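Local coordinates for protein TSSL (Francisella novicida, PDB 4ACK) that probably serves as a DotU (TssL) component of the type VI secretion machinery, with a helical cytoplasmic domain, at residues I61-L66 with E101-I106; L66-E71 with L128-Y133. One frame throughout, in Å; residues are numbered along the deposited sequence.

Both contacts use adjoining segments of helix 55-79, which share Leu66. Contact 1 sets the earlier segment against helix 99-112, and all five of its touching residues are buried; it is wholly apolar, with an edge-to-face aromatic pair and no hydrogen bond. Contact 2, centred about 9 Å away, joins the following segment to the end of helix 118-129 and the loop beyond it. It is only partly buried, and there a glutamate grips loop backbone while two aromatic side chains fill the interface. The two meet directly: Val103 CG2 lies 3.7 Å from Ala67 CB, and Val103 and Phe104 both pack on Phe132, so the two interfaces adjoin.

Contact 1: I61-L66 with E101-I106; sequences IVFPLL and EYVFEI
Segments 61-66 of helix 55-79 and 101-106 of helix 99-112 run roughly antiparallel, their N-to-C directions 148° apart and their axes 9.7 Å from each other at closest approach, with Pro64 opposite Val103 at a CA-CA distance of 5.5 Å. The first is kinked at Pro64, whose nitrogen makes no bond to the preceding turn. Phe63 and Tyr102 form a T-shaped pair: the edge of Tyr102 points at one face of Phe63, the ring planes stand at 78°, and Tyr102 CD2 sits nearer the rim than the centre, 3.7 Å from Phe63 CE1. Both rings leave their helices with CG anti to the backbone N (chi1 -178° for Phe63), and both CB atoms point into the interface. Val103 CG2 meets the edge of the phenylalanine ring and also rests on the backbone of Pro64, 3.8 Å from its CA. Ile106 sends CD1 between Phe63 and Pro64, 3.9 Å from Pro64 CG and 4.0 Å from Phe63 CD1, while its CG1 lies over a face of Tyr102. The tyrosine hydroxyl is hydrogen-bonded to Lys59, and Arg96 makes a cation-pi contact with the Tyr102 ring. This is plain hydrophobic helix packing inside the all-helical DotU domain. Helix 89-94 covers Phe63 through Gln90 and Tyr94, Ile127 of helix 118-129 touches Pro64, and helices 4-20 and 30-52 pack on other sides of segment 61-66.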
loop_
_atom_site.group_PDB
_atom_site.type_symbol
_atom_site.label_atom_id
_atom_site.label_comp_id
_atom_site.label_asym_id
_atom_site.label_seq_id
_atom_site.Cartn_x
_atom_site.Cartn_y
_atom_site.Cartn_z
ATOM N N ILE A 61 -4.546 -6.632 3.181
ATOM C CA ILE A 61 -4.864 -6.006 1.926
ATOM C C ILE A 61 -4.634 -4.508 2.134
ATOM O O ILE A 61 -4.017 -3.908 1.311
ATOM C CB ILE A 61 -6.346 -6.258 1.562
ATOM C CG1 ILE A 61 -6.531 -7.703 1.148
ATOM C CG2 ILE A 61 -6.855 -5.271 0.447
ATOM C CD1 ILE A 61 -8.012 -8.134 1.344
ATOM N N VAL A 62 -5.100 -3.937 3.248
ATOM C CA VAL A 62 -5.032 -2.502 3.426
ATOM C C VAL A 62 -3.642 -1.997 3.973
ATOM O O VAL A 62 -3.207 -0.919 3.634
ATOM C CB VAL A 62 -6.161 -2.032 4.366
ATOM C CG1 VAL A 62 -6.056 -0.490 4.786
ATOM C CG2 VAL A 62 -7.531 -2.376 3.715
ATOM N N PHE A 63 -2.988 -2.755 4.853
ATOM C CA PHE A 63 -1.679 -2.246 5.348
ATOM C C PHE A 63 -0.649 -1.961 4.205
ATOM O O PHE A 63 -0.000 -0.936 4.221
ATOM C CB PHE A 63 -1.073 -3.199 6.355
ATOM C CG PHE A 63 0.225 -2.704 6.903
ATOM C CD1 PHE A 63 1.427 -2.941 6.214
ATOM C CD2 PHE A 63 0.234 -1.936 8.062
ATOM C CE1 PHE A 63 2.647 -2.454 6.737
ATOM C CE2 PHE A 63 1.465 -1.426 8.594
ATOM C CZ PHE A 63 2.642 -1.686 7.928
ATOM N N PRO A 64 -0.464 -2.889 3.258
ATOM C CA PRO A 64 0.516 -2.633 2.244
ATOM C C PRO A 64 0.185 -1.418 1.386
ATOM O O PRO A 64 1.094 -0.812 0.833
ATOM C CB PRO A 64 0.464 -3.895 1.364
ATOM C CG PRO A 64 -0.004 -4.993 2.339
ATOM C CD PRO A 64 -0.992 -4.261 3.199
ATOM N N LEU A 65 -1.108 -1.118 1.193
ATOM C CA LEU A 65 -1.485 0.031 0.394
ATOM C C LEU A 65 -1.115 1.259 1.142
ATOM O O LEU A 65 -0.596 2.199 0.551
ATOM C CB LEU A 65 -3.000 0.022 0.064
ATOM C CG LEU A 65 -3.515 1.264 -0.642
ATOM C CD1 LEU A 65 -2.835 1.255 -2.023
ATOM C CD2 LEU A 65 -5.062 1.157 -0.743
ATOM N N LEU A 66 -1.360 1.286 2.441
ATOM C CA LEU A 66 -0.912 2.419 3.264
ATOM C C LEU A 66 0.604 2.626 3.307
ATOM O O LEU A 66 1.094 3.789 3.370
ATOM C CB LEU A 66 -1.340 2.256 4.705
ATOM C CG LEU A 66 -2.819 1.991 4.981
ATOM C CD1 LEU A 66 -3.077 1.980 6.489
ATOM C CD2 LEU A 66 -3.728 2.981 4.290
ATOM N N GLU A 101 9.534 -3.340 5.915
ATOM C CA GLU A 101 9.679 -4.781 6.289
ATOM C C GLU A 101 8.364 -5.567 6.367
ATOM O O GLU A 101 8.281 -6.675 5.878
ATOM C CB GLU A 101 10.381 -4.879 7.677
ATOM C CG GLU A 101 11.866 -4.492 7.465
ATOM C CD GLU A 101 12.744 -4.465 8.700
ATOM O OE1 GLU A 101 12.214 -4.514 9.841
ATOM O OE2 GLU A 101 13.993 -4.386 8.483
ATOM N N TYR A 102 7.364 -5.010 7.030
ATOM C CA TYR A 102 6.173 -5.783 7.346
ATOM C C TYR A 102 5.379 -6.197 6.066
ATOM O O TYR A 102 4.806 -7.303 5.967
ATOM C CB TYR A 102 5.312 -5.042 8.391
ATOM C CG TYR A 102 4.164 -5.900 8.897
ATOM C CD1 TYR A 102 4.380 -7.200 9.342
ATOM C CD2 TYR A 102 2.836 -5.424 8.862
ATOM C CE1 TYR A 102 3.276 -7.996 9.801
ATOM C CE2 TYR A 102 1.771 -6.182 9.287
ATOM C CZ TYR A 102 1.991 -7.470 9.756
ATOM O OH TYR A 102 0.907 -8.207 10.202
ATOM N N VAL A 103 5.409 -5.357 5.038
ATOM C CA VAL A 103 4.791 -5.776 3.736
ATOM C C VAL A 103 5.390 -7.081 3.249
ATOM O O VAL A 103 4.684 -7.930 2.687
ATOM C CB VAL A 103 4.957 -4.669 2.669
ATOM C CG1 VAL A 103 4.740 -5.189 1.224
ATOM C CG2 VAL A 103 4.146 -3.442 3.032
ATOM N N PHE A 104 6.704 -7.263 3.388
ATOM C CA PHE A 104 7.281 -8.529 2.891
ATOM C C PHE A 104 7.053 -9.674 3.853
ATOM O O PHE A 104 6.942 -10.844 3.437
ATOM C CB PHE A 104 8.758 -8.383 2.468
ATOM C CG PHE A 104 8.926 -7.382 1.362
ATOM C CD1 PHE A 104 8.671 -7.740 0.050
ATOM C CD2 PHE A 104 9.275 -6.055 1.661
ATOM C CE1 PHE A 104 8.778 -6.801 -0.998
ATOM C CE2 PHE A 104 9.406 -5.128 0.661
ATOM C CZ PHE A 104 9.159 -5.503 -0.695
ATOM N N GLU A 105 6.834 -9.328 5.108
ATOM C CA GLU A 105 6.299 -10.326 6.029
ATOM C C GLU A 105 4.881 -10.777 5.637
ATOM O O GLU A 105 4.605 -11.975 5.578
ATOM C CB GLU A 105 6.266 -9.841 7.470
ATOM C CG GLU A 105 6.033 -11.044 8.407
ATOM C CD GLU A 105 5.955 -10.614 9.867
ATOM O OE1 GLU A 105 6.694 -9.702 10.234
ATOM O OE2 GLU A 105 5.147 -11.169 10.629
ATOM N N ILE A 106 3.981 -9.829 5.370
ATOM C CA ILE A 106 2.658 -10.173 4.769
ATOM C C ILE A 106 2.788 -11.044 3.532
ATOM O O ILE A 106 2.090 -12.099 3.400
ATOM C CB ILE A 106 1.876 -8.905 4.432
ATOM C CG1 ILE A 106 1.512 -8.268 5.772
ATOM C CG2 ILE A 106 0.628 -9.227 3.500
ATOM C CD1 ILE A 106 0.936 -6.827 5.685
#

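Contact 2: L66-E71 with L128-Y133; sequences LAYVDE and LHNDFY
The backbone O of Ala67 lies at the edge of the Phe132 ring, near its plane. At the edge of the Tyr68 ring, and in its plane, the backbone O of Asn130 lies 3.3 Å from Tyr68 CE2. One face of Tyr133 is covered by Asp131 O, centred over the ring. Phe132 and Tyr68 lie alongside with their side chains running opposite ways, Phe132 CD1 3.7 Å from Tyr68 CA, while the phenol oxygen of Tyr68 reaches Asn130 CB at 3.5 Å. The Glu71 side chain runs roughly perpendicular to that of Phe132, yet its carboxylate plane is tilted just 16° from the ring plane, and Glu71 OE1 approaches Phe132 CE1 obliquely at 3.1 Å. Its CG trans to the main-chain nitrogen (chi1 -177°) and the chain extended beyond it, the glutamate reaches the loop. Glu71 OE2 accepts a hydrogen bond from Tyr133 N through its syn lone pair, at 3.1 Å and a nearly straight 164°, and OE1 takes the N-H of Gly134, so two successive backbone amides hold the carboxylate. The loop begins in a Schellman motif that closes helix 118-129: Asp131 has positive phi, Phe132 N is hydrogen-bonded to Ile127 O, and Asn130 ND2 and Asp131 O have further hydrogen-bond partners in Leu126 O and Lys72 NZ. Arg18 of helix 4-20 touches both Tyr68 and Asn130, Gln90 of helix 89-94 packs on Ala67, and Phe145 of helix 143-153 lies against Tyr133.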
loop_
_atom_site.group_PDB
_atom_site.type_symbol
_atom_site.label_atom_id
_atom_site.label_comp_id
_atom_site.label_asym_id
_atom_site.label_seq_id
_atom_site.Cartn_x
_atom_site.Cartn_y
_atom_site.Cartn_z
ATOM N N LEU A 66 -1.360 1.286 2.441
ATOM C CA LEU A 66 -0.912 2.419 3.264
ATOM C C LEU A 66 0.604 2.626 3.307
ATOM O O LEU A 66 1.094 3.789 3.370
ATOM C CB LEU A 66 -1.340 2.256 4.705
ATOM C CG LEU A 66 -2.819 1.991 4.981
ATOM C CD1 LEU A 66 -3.077 1.980 6.489
ATOM C CD2 LEU A 66 -3.728 2.981 4.290
ATOM N N ALA A 67 1.334 1.520 3.398
ATOM C CA ALA A 67 2.781 1.551 3.377
ATOM C C ALA A 67 3.303 2.059 2.018
ATOM O O ALA A 67 4.315 2.776 1.964
ATOM C CB ALA A 67 3.329 0.163 3.639
ATOM N N TYR A 68 2.651 1.657 0.924
ATOM C CA TYR A 68 2.991 2.168 -0.367
ATOM C C TYR A 68 2.780 3.730 -0.416
ATOM O O TYR A 68 3.683 4.483 -0.853
ATOM C CB TYR A 68 2.211 1.438 -1.445
ATOM C CG TYR A 68 2.157 2.189 -2.774
ATOM C CD1 TYR A 68 1.153 3.176 -3.027
ATOM C CD2 TYR A 68 3.158 2.018 -3.714
ATOM C CE1 TYR A 68 1.145 3.933 -4.242
ATOM C CE2 TYR A 68 3.175 2.737 -4.924
ATOM C CZ TYR A 68 2.160 3.681 -5.196
ATOM O OH TYR A 68 2.215 4.327 -6.410
ATOM N N VAL A 69 1.611 4.206 0.042
ATOM C CA VAL A 69 1.316 5.632 0.043
ATOM C C VAL A 69 2.336 6.384 0.928
ATOM O O VAL A 69 2.943 7.376 0.488
ATOM C CB VAL A 69 -0.086 5.952 0.554
ATOM C CG1 VAL A 69 -0.245 7.464 0.641
ATOM C CG2 VAL A 69 -1.171 5.361 -0.389
ATOM N N ASP A 70 2.502 5.917 2.167
ATOM C CA ASP A 70 3.500 6.473 3.049
ATOM C C ASP A 70 4.881 6.554 2.395
ATOM O O ASP A 70 5.543 7.582 2.526
ATOM C CB ASP A 70 3.600 5.687 4.336
ATOM C CG ASP A 70 2.447 5.938 5.259
ATOM O OD1 ASP A 70 1.679 6.935 5.072
ATOM O OD2 ASP A 70 2.293 5.115 6.190
ATOM N N GLU A 71 5.290 5.495 1.674
ATOM C CA GLU A 71 6.639 5.438 1.122
ATOM C C GLU A 71 6.839 6.517 0.044
ATOM O O GLU A 71 7.912 7.082 -0.124
ATOM C CB GLU A 71 6.901 4.078 0.470
ATOM C CG GLU A 71 8.373 3.942 -0.083
ATOM C CD GLU A 71 8.677 2.558 -0.586
ATOM O OE1 GLU A 71 8.686 1.648 0.274
ATOM O OE2 GLU A 71 8.870 2.378 -1.822
ATOM N N LEU A 128 3.744 -3.398 -6.054
ATOM C CA LEU A 128 5.057 -3.762 -6.592
ATOM C C LEU A 128 5.248 -3.298 -8.073
ATOM O O LEU A 128 6.379 -2.998 -8.490
ATOM C CB LEU A 128 5.348 -5.287 -6.450
ATOM C CG LEU A 128 5.556 -5.859 -5.001
ATOM C CD1 LEU A 128 5.723 -7.411 -4.985
ATOM C CD2 LEU A 128 6.747 -5.227 -4.310
ATOM N N HIS A 129 4.161 -3.296 -8.861
ATOM C CA HIS A 129 4.196 -2.752 -10.207
ATOM C C HIS A 129 4.221 -1.274 -10.202
ATOM O O HIS A 129 4.643 -0.699 -11.178
ATOM C CB HIS A 129 3.069 -3.289 -11.112
ATOM C CG HIS A 129 3.436 -4.589 -11.748
ATOM N ND1 HIS A 129 3.104 -5.812 -11.197
ATOM C CD2 HIS A 129 4.192 -4.860 -12.837
ATOM C CE1 HIS A 129 3.596 -6.780 -11.954
ATOM N NE2 HIS A 129 4.277 -6.226 -12.946
ATOM N N ASN A 130 3.739 -0.659 -9.118
ATOM C CA ASN A 130 3.992 0.769 -8.844
ATOM C C ASN A 130 5.256 1.153 -8.011
ATOM O O ASN A 130 5.286 2.217 -7.372
ATOM C CB ASN A 130 2.719 1.405 -8.309
ATOM C CG ASN A 130 1.657 1.496 -9.419
ATOM O OD1 ASN A 130 1.659 2.472 -10.169
ATOM N ND2 ASN A 130 0.879 0.409 -9.632
ATOM N N ASP A 131 6.278 0.292 -8.052
ATOM C CA ASP A 131 7.625 0.573 -7.506
ATOM C C ASP A 131 7.686 0.736 -6.001
ATOM O O ASP A 131 8.467 1.566 -5.502
ATOM C CB ASP A 131 8.273 1.757 -8.230
ATOM C CG ASP A 131 8.401 1.479 -9.714
ATOM O OD1 ASP A 131 8.542 0.305 -10.084
ATOM O OD2 ASP A 131 8.321 2.405 -10.514
ATOM N N PHE A 132 6.845 -0.015 -5.282
ATOM C CA PHE A 132 7.111 -0.230 -3.869
ATOM C C PHE A 132 8.437 -1.006 -3.711
ATOM O O PHE A 132 8.641 -2.065 -4.320
ATOM C CB PHE A 132 5.982 -0.984 -3.167
ATOM C CG PHE A 132 6.178 -1.105 -1.678
ATOM C CD1 PHE A 132 5.984 -0.005 -0.831
ATOM C CD2 PHE A 132 6.611 -2.304 -1.129
ATOM C CE1 PHE A 132 6.151 -0.121 0.560
ATOM C CE2 PHE A 132 6.836 -2.436 0.247
ATOM C CZ PHE A 132 6.568 -1.352 1.102
ATOM N N TYR A 133 9.310 -0.449 -2.896
ATOM C CA TYR A 133 10.660 -1.004 -2.635
ATOM C C TYR A 133 10.817 -1.481 -1.181
ATOM O O TYR A 133 11.474 -2.484 -0.924
ATOM C CB TYR A 133 11.743 0.041 -2.914
ATOM C CG TYR A 133 11.768 0.508 -4.339
ATOM C CD1 TYR A 133 11.543 -0.382 -5.394
ATOM C CD2 TYR A 133 11.994 1.839 -4.646
ATOM C CE1 TYR A 133 11.566 0.063 -6.727
ATOM C CE2 TYR A 133 12.031 2.274 -5.984
ATOM C CZ TYR A 133 11.818 1.373 -7.002
ATOM O OH TYR A 133 11.822 1.803 -8.307
#